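Local coordinates for oxidoreductase protein (Agrobacterium radiobacter, PDB 5UI9) that probably catalyses an NAD-dependent oxidation or reduction as a member of the GFO/IDH/MocA oxidoreductase family, and binds NAD+ together with a small hydroxy acid, at residues C13-H22 and R42-I52; L121-W129 and T312-L320. All coordinates share one frame; numbering follows the deposited sequence.

Contact 1 (C13-H22 and R42-I52); sequences CGFFAVNQMH and RLKLVGDQFGI. With NAD (nicotinamide-adenine-dinucleotide), chain C.
Helix 17-22 and helix 42-50 pack side by side in the Rossmann domain, axes 11.2 Å apart and nearly parallel at 21°, with the dinucleotide-binding turn leading into the first helix joining at one end. Val18 sits as a knob among Arg42, Val46, Gln49 and Phe50. Further along, Met21 CB rests over the centre of the Phe50 ring, 3.5 Å from its centroid, and the methionine chain, bent at chi2 and chi3, carries CE on to meet Ile52 CD1 tip to tip at 3.8 Å. Phe50 also turns its edge to the face of His22, a T-shaped pair with planes at 69°.

Gly14 and Ala17 lie in a probable Rossmann GxGxxA motif, consistent with the nearly straight bonds that Phe15 N and Phe16 N give to NAD phosphate oxygens O2A and O2N. Gly14 CA lies 3.2 Å from NAD O5B, and Arg42 CG 3.7 Å from NAD O3B. Arg42 is folded back by bends at chi2 and chi3; Cys13 O lies in its guanidinium plane and accepts from NE at 2.8 Å (nearly straight) and NH2 at 3.2 Å (more bent). That clamp ties the turn to the second helix.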
loop_
_atom_site.group_PDB
_atom_site.type_symbol
_atom_site.label_atom_id
_atom_site.label_comp_id
_atom_site.label_asym_id
_atom_site.label_seq_id
_atom_site.Cartn_x
_atom_site.Cartn_y
_atom_site.Cartn_z
ATOM N N CYS A 13 15.243 0.210 34.092
ATOM C CA CYS A 13 16.569 0.620 33.609
ATOM C C CYS A 13 17.098 -0.334 32.531
ATOM O O CYS A 13 18.229 -0.828 32.621
ATOM C CB CYS A 13 17.547 0.704 34.787
ATOM S SG CYS A 13 17.132 1.998 35.979
ATOM N N GLY A 14 16.286 -0.565 31.502
ATOM C CA GLY A 14 16.579 -1.582 30.498
ATOM C C GLY A 14 17.294 -1.052 29.278
ATOM O O GLY A 14 17.946 -0.007 29.325
ATOM N N PHE A 15 17.142 -1.784 28.177
ATOM C CA PHE A 15 17.774 -1.463 26.900
ATOM C C PHE A 15 17.444 -0.047 26.427
ATOM O O PHE A 15 18.346 0.776 26.227
ATOM C CB PHE A 15 17.341 -2.499 25.851
ATOM C CG PHE A 15 17.711 -2.143 24.434
ATOM C CD1 PHE A 15 19.028 -2.247 23.995
ATOM C CD2 PHE A 15 16.735 -1.725 23.529
ATOM C CE1 PHE A 15 19.366 -1.939 22.677
ATOM C CE2 PHE A 15 17.068 -1.415 22.215
ATOM C CZ PHE A 15 18.385 -1.517 21.791
ATOM N N PHE A 16 16.155 0.241 26.269
ATOM C CA PHE A 16 15.748 1.535 25.739
ATOM C C PHE A 16 15.853 2.693 26.731
ATOM O O PHE A 16 16.047 3.838 26.316
ATOM C CB PHE A 16 14.340 1.488 25.141
ATOM C CG PHE A 16 14.067 2.629 24.199
ATOM C CD1 PHE A 16 14.668 2.660 22.941
ATOM C CD2 PHE A 16 13.257 3.691 24.580
ATOM C CE1 PHE A 16 14.436 3.710 22.072
ATOM C CE2 PHE A 16 13.025 4.752 23.711
ATOM C CZ PHE A 16 13.604 4.754 22.452
ATOM N N ALA A 17 15.734 2.406 28.023
ATOM C CA ALA A 17 15.817 3.455 29.057
ATOM C C ALA A 17 17.141 4.219 29.084
ATOM O O ALA A 17 17.171 5.360 29.525
ATOM C CB ALA A 17 15.542 2.872 30.433
ATOM N N VAL A 18 18.223 3.592 28.616
ATOM C CA VAL A 18 19.524 4.264 28.493
ATOM C C VAL A 18 19.397 5.502 27.593
ATOM O O VAL A 18 19.997 6.536 27.887
ATOM C CB VAL A 18 20.622 3.298 27.966
ATOM C CG1 VAL A 18 21.935 4.038 27.688
ATOM C CG2 VAL A 18 20.849 2.153 28.957
ATOM N N ASN A 19 18.598 5.396 26.522
ATOM C CA ASN A 19 18.311 6.538 25.639
ATOM C C ASN A 19 17.507 7.609 26.360
ATOM O O ASN A 19 17.761 8.791 26.185
ATOM C CB ASN A 19 17.539 6.123 24.383
ATOM C CG ASN A 19 18.304 5.145 23.523
ATOM O OD1 ASN A 19 19.402 5.436 23.057
ATOM N ND2 ASN A 19 17.722 3.971 23.310
ATOM N N GLN A 20 16.525 7.184 27.149
ATOM C CA GLN A 20 15.692 8.118 27.906
ATOM C C GLN A 20 16.519 8.866 28.957
ATOM O O GLN A 20 16.344 10.072 29.131
ATOM C CB GLN A 20 14.482 7.401 28.523
ATOM C CG GLN A 20 13.505 6.917 27.460
ATOM C CD GLN A 20 12.306 6.160 27.990
ATOM O OE1 GLN A 20 11.862 5.199 27.362
ATOM N NE2 GLN A 20 11.760 6.595 29.123
ATOM N N MET A 21 17.439 8.151 29.608
ATOM C CA MET A 21 18.384 8.745 30.564
ATOM C C MET A 21 19.340 9.757 29.931
ATOM O O MET A 21 19.565 10.831 30.501
ATOM C CB MET A 21 19.195 7.652 31.280
ATOM C CG MET A 21 18.381 6.788 32.234
ATOM S SD MET A 21 17.647 7.655 33.639
ATOM C CE MET A 21 19.128 8.162 34.527
ATOM N N HIS A 22 19.907 9.424 28.769
ATOM C CA HIS A 22 20.726 10.390 28.020
ATOM C C HIS A 22 19.904 11.634 27.717
ATOM O O HIS A 22 20.349 12.757 27.970
ATOM C CB HIS A 22 21.237 9.819 26.691
ATOM C CG HIS A 22 22.421 8.910 26.818
ATOM N ND1 HIS A 22 23.625 9.324 27.343
ATOM C CD2 HIS A 22 22.606 7.625 26.429
ATOM C CE1 HIS A 22 24.488 8.325 27.305
ATOM N NE2 HIS A 22 23.895 7.283 26.755
ATOM N N ARG A 42 21.272 -4.101 36.251
ATOM C CA ARG A 42 20.824 -2.932 35.475
ATOM C C ARG A 42 20.818 -1.658 36.312
ATOM O O ARG A 42 21.201 -0.591 35.833
ATOM C CB ARG A 42 19.423 -3.160 34.899
ATOM C CG ARG A 42 19.329 -4.278 33.869
ATOM C CD ARG A 42 20.264 -4.085 32.684
ATOM N NE ARG A 42 20.090 -2.784 32.041
ATOM C CZ ARG A 42 20.820 -2.335 31.021
ATOM N NH1 ARG A 42 21.799 -3.073 30.500
ATOM N NH2 ARG A 42 20.566 -1.134 30.511
ATOM N N LEU A 43 20.374 -1.781 37.557
ATOM C CA LEU A 43 20.372 -0.671 38.503
ATOM C C LEU A 43 21.787 -0.137 38.746
ATOM O O LEU A 43 21.998 1.069 38.794
ATOM C CB LEU A 43 19.743 -1.130 39.821
ATOM C CG LEU A 43 19.278 -0.065 40.805
ATOM C CD1 LEU A 43 18.126 0.743 40.225
ATOM C CD2 LEU A 43 18.874 -0.734 42.115
ATOM N N LYS A 44 22.745 -1.051 38.882
ATOM C CA LYS A 44 24.169 -0.714 39.035
ATOM C C LYS A 44 24.733 -0.050 37.767
ATOM O O LYS A 44 25.369 1.002 37.841
ATOM C CB LYS A 44 24.966 -1.990 39.351
ATOM C CG LYS A 44 26.428 -1.800 39.739
ATOM C CD LYS A 44 26.581 -1.162 41.114
ATOM C CE LYS A 44 27.941 -1.465 41.731
ATOM N NZ LYS A 44 29.067 -1.153 40.806
ATOM N N LEU A 45 24.492 -0.673 36.617
ATOM C CA LEU A 45 25.050 -0.213 35.345
ATOM C C LEU A 45 24.534 1.180 34.970
ATOM O O LEU A 45 25.324 2.080 34.681
ATOM C CB LEU A 45 24.745 -1.229 34.239
ATOM C CG LEU A 45 25.518 -1.128 32.921
ATOM C CD1 LEU A 45 25.864 -2.519 32.402
ATOM C CD2 LEU A 45 24.749 -0.338 31.864
ATOM N N VAL A 46 23.215 1.354 35.008
ATOM C CA VAL A 46 22.586 2.633 34.669
ATOM C C VAL A 46 22.850 3.697 35.741
ATOM O O VAL A 46 23.073 4.867 35.413
ATOM C CB VAL A 46 21.066 2.459 34.395
ATOM C CG1 VAL A 46 20.353 3.803 34.260
ATOM C CG2 VAL A 46 20.867 1.613 33.141
ATOM N N GLY A 47 22.828 3.296 37.010
ATOM C CA GLY A 47 23.145 4.213 38.108
ATOM C C GLY A 47 24.556 4.780 38.014
ATOM O O GLY A 47 24.751 5.988 38.157
ATOM N N ASP A 48 25.531 3.905 37.756
ATOM C CA ASP A 48 26.937 4.315 37.599
ATOM C C ASP A 48 27.162 5.163 36.348
ATOM O O ASP A 48 27.824 6.196 36.412
ATOM C CB ASP A 48 27.874 3.096 37.568
ATOM C CG ASP A 48 28.016 2.417 38.934
ATOM O OD1 ASP A 48 27.530 2.958 39.947
ATOM O OD2 ASP A 48 28.622 1.328 38.991
ATOM N N GLN A 49 26.603 4.725 35.222
ATOM C CA GLN A 49 26.731 5.447 33.955
ATOM C C GLN A 49 26.263 6.904 34.057
ATOM O O GLN A 49 26.942 7.806 33.568
ATOM C CB GLN A 49 25.958 4.718 32.841
ATOM C CG GLN A 49 26.145 5.303 31.442
ATOM C CD GLN A 49 25.498 4.462 30.352
ATOM O OE1 GLN A 49 24.838 3.454 30.621
ATOM N NE2 GLN A 49 25.678 4.881 29.113
ATOM N N PHE A 50 25.119 7.119 34.710
ATOM C CA PHE A 50 24.478 8.436 34.774
ATOM C C PHE A 50 24.605 9.142 36.122
ATOM O O PHE A 50 24.015 10.205 36.307
ATOM C CB PHE A 50 23.005 8.308 34.354
ATOM C CG PHE A 50 22.837 7.949 32.906
ATOM C CD1 PHE A 50 22.824 8.939 31.932
ATOM C CD2 PHE A 50 22.740 6.622 32.510
ATOM C CE1 PHE A 50 22.694 8.610 30.591
ATOM C CE2 PHE A 50 22.612 6.285 31.174
ATOM C CZ PHE A 50 22.588 7.278 30.215
ATOM N N GLY A 51 25.378 8.565 37.047
ATOM C CA GLY A 51 25.669 9.191 38.340
ATOM C C GLY A 51 24.458 9.395 39.239
ATOM O O GLY A 51 24.323 10.448 39.858
ATOM N N ILE A 52 23.585 8.387 39.320
ATOM C CA ILE A 52 22.354 8.488 40.114
ATOM C C ILE A 52 22.586 7.806 41.469
ATOM O O ILE A 52 22.854 6.601 41.526
ATOM C CB ILE A 52 21.137 7.853 39.385
ATOM C CG1 ILE A 52 21.058 8.269 37.901
ATOM C CG2 ILE A 52 19.838 8.218 40.092
ATOM C CD1 ILE A 52 20.719 9.726 37.632
HETATM P PA NAD C . 14.048 -4.379 28.748
HETATM O O1A NAD C . 13.554 -5.747 29.167
HETATM O O2A NAD C . 15.416 -4.221 28.145
HETATM O O5B NAD C . 13.949 -3.402 30.010
HETATM C C5B NAD C . 12.908 -3.483 30.974
HETATM C C4B NAD C . 13.542 -3.266 32.339
HETATM O O4B NAD C . 12.511 -3.040 33.294
HETATM C C3B NAD C . 14.335 -4.473 32.817
HETATM O O3B NAD C . 15.640 -4.048 33.236
HETATM C C2B NAD C . 13.523 -5.055 33.965
HETATM O O2B NAD C . 14.361 -5.587 34.991
HETATM C C1B NAD C . 12.735 -3.849 34.448
HETATM N N9A NAD C . 11.411 -4.095 35.067
HETATM C C8A NAD C . 10.393 -4.833 34.583
HETATM N N7A NAD C . 9.331 -4.778 35.428
HETATM C C5A NAD C . 9.661 -3.980 36.461
HETATM C C6A NAD C . 9.017 -3.485 37.708
HETATM N N6A NAD C . 7.756 -3.842 38.038
HETATM N N1A NAD C . 9.732 -2.657 38.505
HETATM C C2A NAD C . 10.994 -2.281 38.213
HETATM N N3A NAD C . 11.635 -2.693 37.101
HETATM C C4A NAD C . 11.033 -3.524 36.208
HETATM O O3 NAD C . 12.953 -3.737 27.762
HETATM P PN NAD C . 13.285 -2.593 26.672
HETATM O O1N NAD C . 13.796 -3.223 25.401
HETATM O O2N NAD C . 14.093 -1.500 27.325
HETATM O O5D NAD C . 11.795 -2.093 26.383
HETATM C C5D NAD C . 11.027 -1.509 27.427
HETATM C C4D NAD C . 9.822 -0.831 26.806
HETATM O O4D NAD C . 10.284 0.184 25.908
HETATM C C3D NAD C . 8.966 -1.801 26.005
HETATM O O3D NAD C . 7.587 -1.635 26.352
HETATM C C2D NAD C . 9.227 -1.436 24.554
HETATM O O2D NAD C . 8.077 -1.588 23.720
HETATM C C1D NAD C . 9.643 0.030 24.643
HETATM N N1N NAD C . 10.519 0.518 23.560
HETATM C C2N NAD C . 10.198 1.701 23.007
HETATM C C3N NAD C . 10.944 2.267 21.985
HETATM C C7N NAD C . 10.508 3.594 21.426
HETATM O O7N NAD C . 9.992 4.417 22.179
HETATM N N7N NAD C . 10.683 3.868 20.131
HETATM C C4N NAD C . 12.064 1.576 21.520
HETATM C C5N NAD C . 12.396 0.351 22.102
HETATM C C6N NAD C . 11.608 -0.161 23.134
#

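Contact 2 (L121-W129 and T312-L320). With NAD (nicotinamide-adenine-dinucleotide), chain C.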
loop_
_atom_site.group_PDB
_atom_site.type_symbol
_atom_site.label_atom_id
_atom_site.label_comp_id
_atom_site.label_asym_id
_atom_site.label_seq_id
_atom_site.Cartn_x
_atom_site.Cartn_y
_atom_site.Cartn_z
ATOM N N LEU A 121 -0.904 12.234 32.334
ATOM C CA LEU A 121 -0.413 10.937 31.881
ATOM C C LEU A 121 -0.085 11.059 30.402
ATOM O O LEU A 121 -0.971 11.368 29.605
ATOM C CB LEU A 121 -1.471 9.849 32.089
ATOM C CG LEU A 121 -1.148 8.440 31.567
ATOM C CD1 LEU A 121 0.083 7.869 32.262
ATOM C CD2 LEU A 121 -2.348 7.519 31.737
ATOM N N MET A 122 1.176 10.816 30.048
ATOM C CA MET A 122 1.617 10.819 28.656
ATOM C C MET A 122 2.157 9.447 28.298
ATOM O O MET A 122 2.917 8.860 29.065
ATOM C CB MET A 122 2.718 11.862 28.426
ATOM C CG MET A 122 3.111 12.007 26.958
ATOM S SD MET A 122 4.478 13.133 26.642
ATOM C CE MET A 122 5.882 12.135 27.114
ATOM N N VAL A 123 1.788 8.958 27.119
ATOM C CA VAL A 123 2.417 7.766 26.570
ATOM C C VAL A 123 3.674 8.202 25.830
ATOM O O VAL A 123 3.641 9.148 25.034
ATOM C CB VAL A 123 1.464 6.980 25.647
ATOM C CG1 VAL A 123 2.150 5.731 25.081
ATOM C CG2 VAL A 123 0.209 6.608 26.427
ATOM N N HIS A 124 4.792 7.537 26.109
ATOM C CA HIS A 124 6.014 7.806 25.369
ATOM C C HIS A 124 5.840 7.150 23.991
ATOM O O HIS A 124 6.234 6.008 23.771
ATOM C CB HIS A 124 7.258 7.301 26.112
ATOM C CG HIS A 124 8.553 7.757 25.511
ATOM N ND1 HIS A 124 9.491 8.468 26.228
ATOM C CD2 HIS A 124 9.072 7.593 24.267
ATOM C CE1 HIS A 124 10.530 8.722 25.455
ATOM N NE2 HIS A 124 10.298 8.209 24.255
ATOM N N GLU A 125 5.198 7.892 23.093
ATOM C CA GLU A 125 4.974 7.475 21.721
ATOM C C GLU A 125 5.746 8.449 20.823
ATOM O O GLU A 125 5.235 9.518 20.466
ATOM C CB GLU A 125 3.464 7.481 21.442
ATOM C CG GLU A 125 3.058 7.117 20.024
ATOM C CD GLU A 125 3.822 5.923 19.472
ATOM O OE1 GLU A 125 3.629 4.797 19.979
ATOM O OE2 GLU A 125 4.631 6.134 18.546
ATOM N N ASN A 126 6.981 8.068 20.475
ATOM C CA ASN A 126 7.978 9.027 19.955
ATOM C C ASN A 126 8.124 9.096 18.425
ATOM O O ASN A 126 8.816 9.980 17.917
ATOM C CB ASN A 126 9.357 8.858 20.661
ATOM C CG ASN A 126 9.965 7.461 20.516
ATOM O OD1 ASN A 126 9.751 6.762 19.529
ATOM N ND2 ASN A 126 10.750 7.058 21.512
ATOM N N PHE A 127 7.449 8.210 17.692
ATOM C CA PHE A 127 7.588 8.169 16.219
ATOM C C PHE A 127 7.037 9.426 15.556
ATOM O O PHE A 127 7.700 9.999 14.700
ATOM C CB PHE A 127 6.962 6.903 15.621
ATOM C CG PHE A 127 7.929 5.764 15.482
ATOM C CD1 PHE A 127 8.656 5.318 16.573
ATOM C CD2 PHE A 127 8.110 5.126 14.252
ATOM C CE1 PHE A 127 9.556 4.271 16.447
ATOM C CE2 PHE A 127 8.999 4.069 14.123
ATOM C CZ PHE A 127 9.729 3.644 15.215
ATOM N N ARG A 128 5.866 9.893 15.995
ATOM C CA ARG A 128 5.319 11.168 15.499
ATOM C C ARG A 128 6.210 12.387 15.810
ATOM O O ARG A 128 6.080 13.428 15.162
ATOM C CB ARG A 128 3.900 11.413 16.026
ATOM C CG ARG A 128 3.809 11.724 17.524
ATOM C CD ARG A 128 2.513 12.427 17.868
ATOM N NE ARG A 128 1.367 11.528 17.790
ATOM C CZ ARG A 128 0.114 11.861 18.094
ATOM N NH1 ARG A 128 -0.187 13.089 18.508
ATOM N NH2 ARG A 128 -0.848 10.954 18.005
ATOM N N TRP A 129 7.089 12.256 16.804
ATOM C CA TRP A 129 8.064 13.300 17.157
ATOM C C TRP A 129 9.384 13.259 16.370
ATOM O O TRP A 129 10.250 14.101 16.593
ATOM C CB TRP A 129 8.332 13.280 18.675
ATOM C CG TRP A 129 7.189 13.814 19.455
ATOM C CD1 TRP A 129 6.219 13.099 20.101
ATOM C CD2 TRP A 129 6.869 15.196 19.643
ATOM N NE1 TRP A 129 5.322 13.957 20.690
ATOM C CE2 TRP A 129 5.694 15.249 20.423
ATOM C CE3 TRP A 129 7.460 16.396 19.219
ATOM C CZ2 TRP A 129 5.099 16.459 20.802
ATOM C CZ3 TRP A 129 6.871 17.605 19.597
ATOM C CH2 TRP A 129 5.700 17.625 20.380
ATOM N N THR A 312 -0.470 16.977 26.956
ATOM C CA THR A 312 0.521 16.467 26.005
ATOM C C THR A 312 -0.138 15.942 24.724
ATOM O O THR A 312 -1.333 15.658 24.687
ATOM C CB THR A 312 1.417 15.373 26.628
ATOM O OG1 THR A 312 0.614 14.295 27.124
ATOM C CG2 THR A 312 2.265 15.956 27.763
ATOM N N SER A 313 0.680 15.808 23.686
ATOM C CA SER A 313 0.241 15.422 22.341
ATOM C C SER A 313 -0.176 13.953 22.322
ATOM O O SER A 313 -1.217 13.607 21.756
ATOM C CB SER A 313 1.366 15.691 21.323
ATOM O OG SER A 313 1.031 15.254 20.016
ATOM N N THR A 314 0.631 13.097 22.948
ATOM C CA THR A 314 0.298 11.678 23.098
ATOM C C THR A 314 -0.108 11.373 24.541
ATOM O O THR A 314 0.416 10.453 25.182
ATOM C CB THR A 314 1.458 10.772 22.644
ATOM O OG1 THR A 314 2.630 11.069 23.410
ATOM C CG2 THR A 314 1.744 10.990 21.159
ATOM N N SER A 315 -1.071 12.146 25.037
ATOM C CA SER A 315 -1.615 11.941 26.361
ATOM C C SER A 315 -2.254 10.559 26.399
ATOM O O SER A 315 -2.586 9.997 25.347
ATOM C CB SER A 315 -2.657 13.015 26.692
ATOM O OG SER A 315 -3.787 12.894 25.843
ATOM N N GLY A 316 -2.399 10.008 27.598
ATOM C CA GLY A 316 -3.062 8.719 27.778
ATOM C C GLY A 316 -4.390 8.662 27.037
ATOM O O GLY A 316 -4.674 7.681 26.335
ATOM N N ALA A 317 -5.176 9.734 27.176
ATOM C CA ALA A 317 -6.486 9.867 26.528
ATOM C C ALA A 317 -6.395 9.838 24.998
ATOM O O ALA A 317 -7.158 9.117 24.350
ATOM C CB ALA A 317 -7.185 11.141 26.997
ATOM N N ASP A 318 -5.466 10.604 24.428
ATOM C CA ASP A 318 -5.228 10.554 22.984
ATOM C C ASP A 318 -4.800 9.156 22.538
ATOM O O ASP A 318 -5.290 8.643 21.526
ATOM C CB ASP A 318 -4.161 11.566 22.548
ATOM C CG ASP A 318 -3.877 11.504 21.040
ATOM O OD1 ASP A 318 -4.633 12.130 20.264
ATOM O OD2 ASP A 318 -2.912 10.817 20.631
ATOM N N ASN A 319 -3.895 8.548 23.304
ATOM C CA ASN A 319 -3.302 7.275 22.930
ATOM C C ASN A 319 -4.309 6.120 22.877
ATOM O O ASN A 319 -4.079 5.159 22.158
ATOM C CB ASN A 319 -2.137 6.922 23.858
ATOM C CG ASN A 319 -1.240 5.837 23.278
ATOM O OD1 ASN A 319 -1.258 4.697 23.738
ATOM N ND2 ASN A 319 -0.471 6.187 22.253
ATOM N N LEU A 320 -5.415 6.215 23.618
ATOM C CA LEU A 320 -6.520 5.242 23.503
ATOM C C LEU A 320 -6.995 5.083 22.055
ATOM O O LEU A 320 -7.349 3.987 21.635
ATOM C CB LEU A 320 -7.719 5.658 24.362
ATOM C CG LEU A 320 -7.580 5.704 25.884
ATOM C CD1 LEU A 320 -8.872 6.215 26.508
ATOM C CD2 LEU A 320 -7.206 4.335 26.441
HETATM P PA NAD C . 14.048 -4.379 28.748
HETATM O O1A NAD C . 13.554 -5.747 29.167
HETATM O O2A NAD C . 15.416 -4.221 28.145
HETATM O O5B NAD C . 13.949 -3.402 30.010
HETATM C C5B NAD C . 12.908 -3.483 30.974
HETATM C C4B NAD C . 13.542 -3.266 32.339
HETATM O O4B NAD C . 12.511 -3.040 33.294
HETATM C C3B NAD C . 14.335 -4.473 32.817
HETATM O O3B NAD C . 15.640 -4.048 33.236
HETATM C C2B NAD C . 13.523 -5.055 33.965
HETATM O O2B NAD C . 14.361 -5.587 34.991
HETATM C C1B NAD C . 12.735 -3.849 34.448
HETATM N N9A NAD C . 11.411 -4.095 35.067
HETATM C C8A NAD C . 10.393 -4.833 34.583
HETATM N N7A NAD C . 9.331 -4.778 35.428
HETATM C C5A NAD C . 9.661 -3.980 36.461
HETATM C C6A NAD C . 9.017 -3.485 37.708
HETATM N N6A NAD C . 7.756 -3.842 38.038
HETATM N N1A NAD C . 9.732 -2.657 38.505
HETATM C C2A NAD C . 10.994 -2.281 38.213
HETATM N N3A NAD C . 11.635 -2.693 37.101
HETATM C C4A NAD C . 11.033 -3.524 36.208
HETATM O O3 NAD C . 12.953 -3.737 27.762
HETATM P PN NAD C . 13.285 -2.593 26.672
HETATM O O1N NAD C . 13.796 -3.223 25.401
HETATM O O2N NAD C . 14.093 -1.500 27.325
HETATM O O5D NAD C . 11.795 -2.093 26.383
HETATM C C5D NAD C . 11.027 -1.509 27.427
HETATM C C4D NAD C . 9.822 -0.831 26.806
HETATM O O4D NAD C . 10.284 0.184 25.908
HETATM C C3D NAD C . 8.966 -1.801 26.005
HETATM O O3D NAD C . 7.587 -1.635 26.352
HETATM C C2D NAD C . 9.227 -1.436 24.554
HETATM O O2D NAD C . 8.077 -1.588 23.720
HETATM C C1D NAD C . 9.643 0.030 24.643
HETATM N N1N NAD C . 10.519 0.518 23.560
HETATM C C2N NAD C . 10.198 1.701 23.007
HETATM C C3N NAD C . 10.944 2.267 21.985
HETATM C C7N NAD C . 10.508 3.594 21.426
HETATM O O7N NAD C . 9.992 4.417 22.179
HETATM N N7N NAD C . 10.683 3.868 20.131
HETATM C C4N NAD C . 12.064 1.576 21.520
HETATM C C5N NAD C . 12.396 0.351 22.102
HETATM C C6N NAD C . 11.608 -0.161 23.134
HETATM O O HOH W 1 1.258 4.325 21.016
HETATM O O HOH W 2 3.734 13.558 23.242
#
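Strand 121-124 and the segment leading into helix 316-320 meet through a single backbone bridge, Met122 with Ser315, flanked by Val123 N to Thr314 O and Gly316 N to Leu121 O, both 2.8 Å. Ser315 is the N-cap of the helix, its OG accepting from Asp318 N and also bonded to Glu311.

Thr314 works with both branches. With chi1 at 59°, OG1 lies between the backbone N and the carbonyl carbon and donates to Val123 O at 2.7 Å, in the carbonyl plane; CG2 points instead at the guanidinium of Arg128, 3.4 Å above one face and offset toward its rim. A water donates to Thr314 OG1 and accepts from Trp129 NE1. Arg128 NH1 bonds Ser313 OG at 2.9 Å, tilted from the guanidinium plane, whereas NH2 forms a salt bridge to Asp318 OD2 at 3.3 Å whose hydrogen bond is weak, the guanidinium and carboxylate planes being almost perpendicular. Stronger partners lie outside: Asp185 for Arg128, Arg188 for Asp318.

Val123 CG2 packs on Asn319 CB at 3.5 Å, and a second water links Asn319 ND2 to Glu125 OE1, while Glu125 OE2 is hydrogen-bonded to His182 ND1. Met122 crosses Thr312 at about a right angle, Met122 CG 3.4 Å from Thr312 OG1. Beyond the strand, Asn126 accepts from the nicotinamide amide of NAD.

Strand 121-124 is an edge strand of the parallel Rossmann sheet, hydrogen-bonded along its other side to strand 94-97. Helix 289-308 covers Met122 and His124, and helix 175-191 flanks Glu125, Phe127 and Arg128.

Contact 1 and contact 2 touch different parts of one NAD molecule, their centres about 23 Å apart. Contact 1 sits at the pyrophosphate and contact 2 at the nicotinamide end, so the cofactor runs from one to the other. Phe16 joins them: one ring face lies over the nicotinamide, Phe16 CD1 3.2 Å from NAD C4N, and Phe16 CZ packs 3.8 Å from Asn126 ND2. Nearby, Gln20 CG comes 4.0 Å from His124 CE1. The bound hydroxy acid touches Phe127 of contact 2, with the Phe15 side chain of contact 1 about 6 Å from it at nearest atoms, so both contacts border the likely active site.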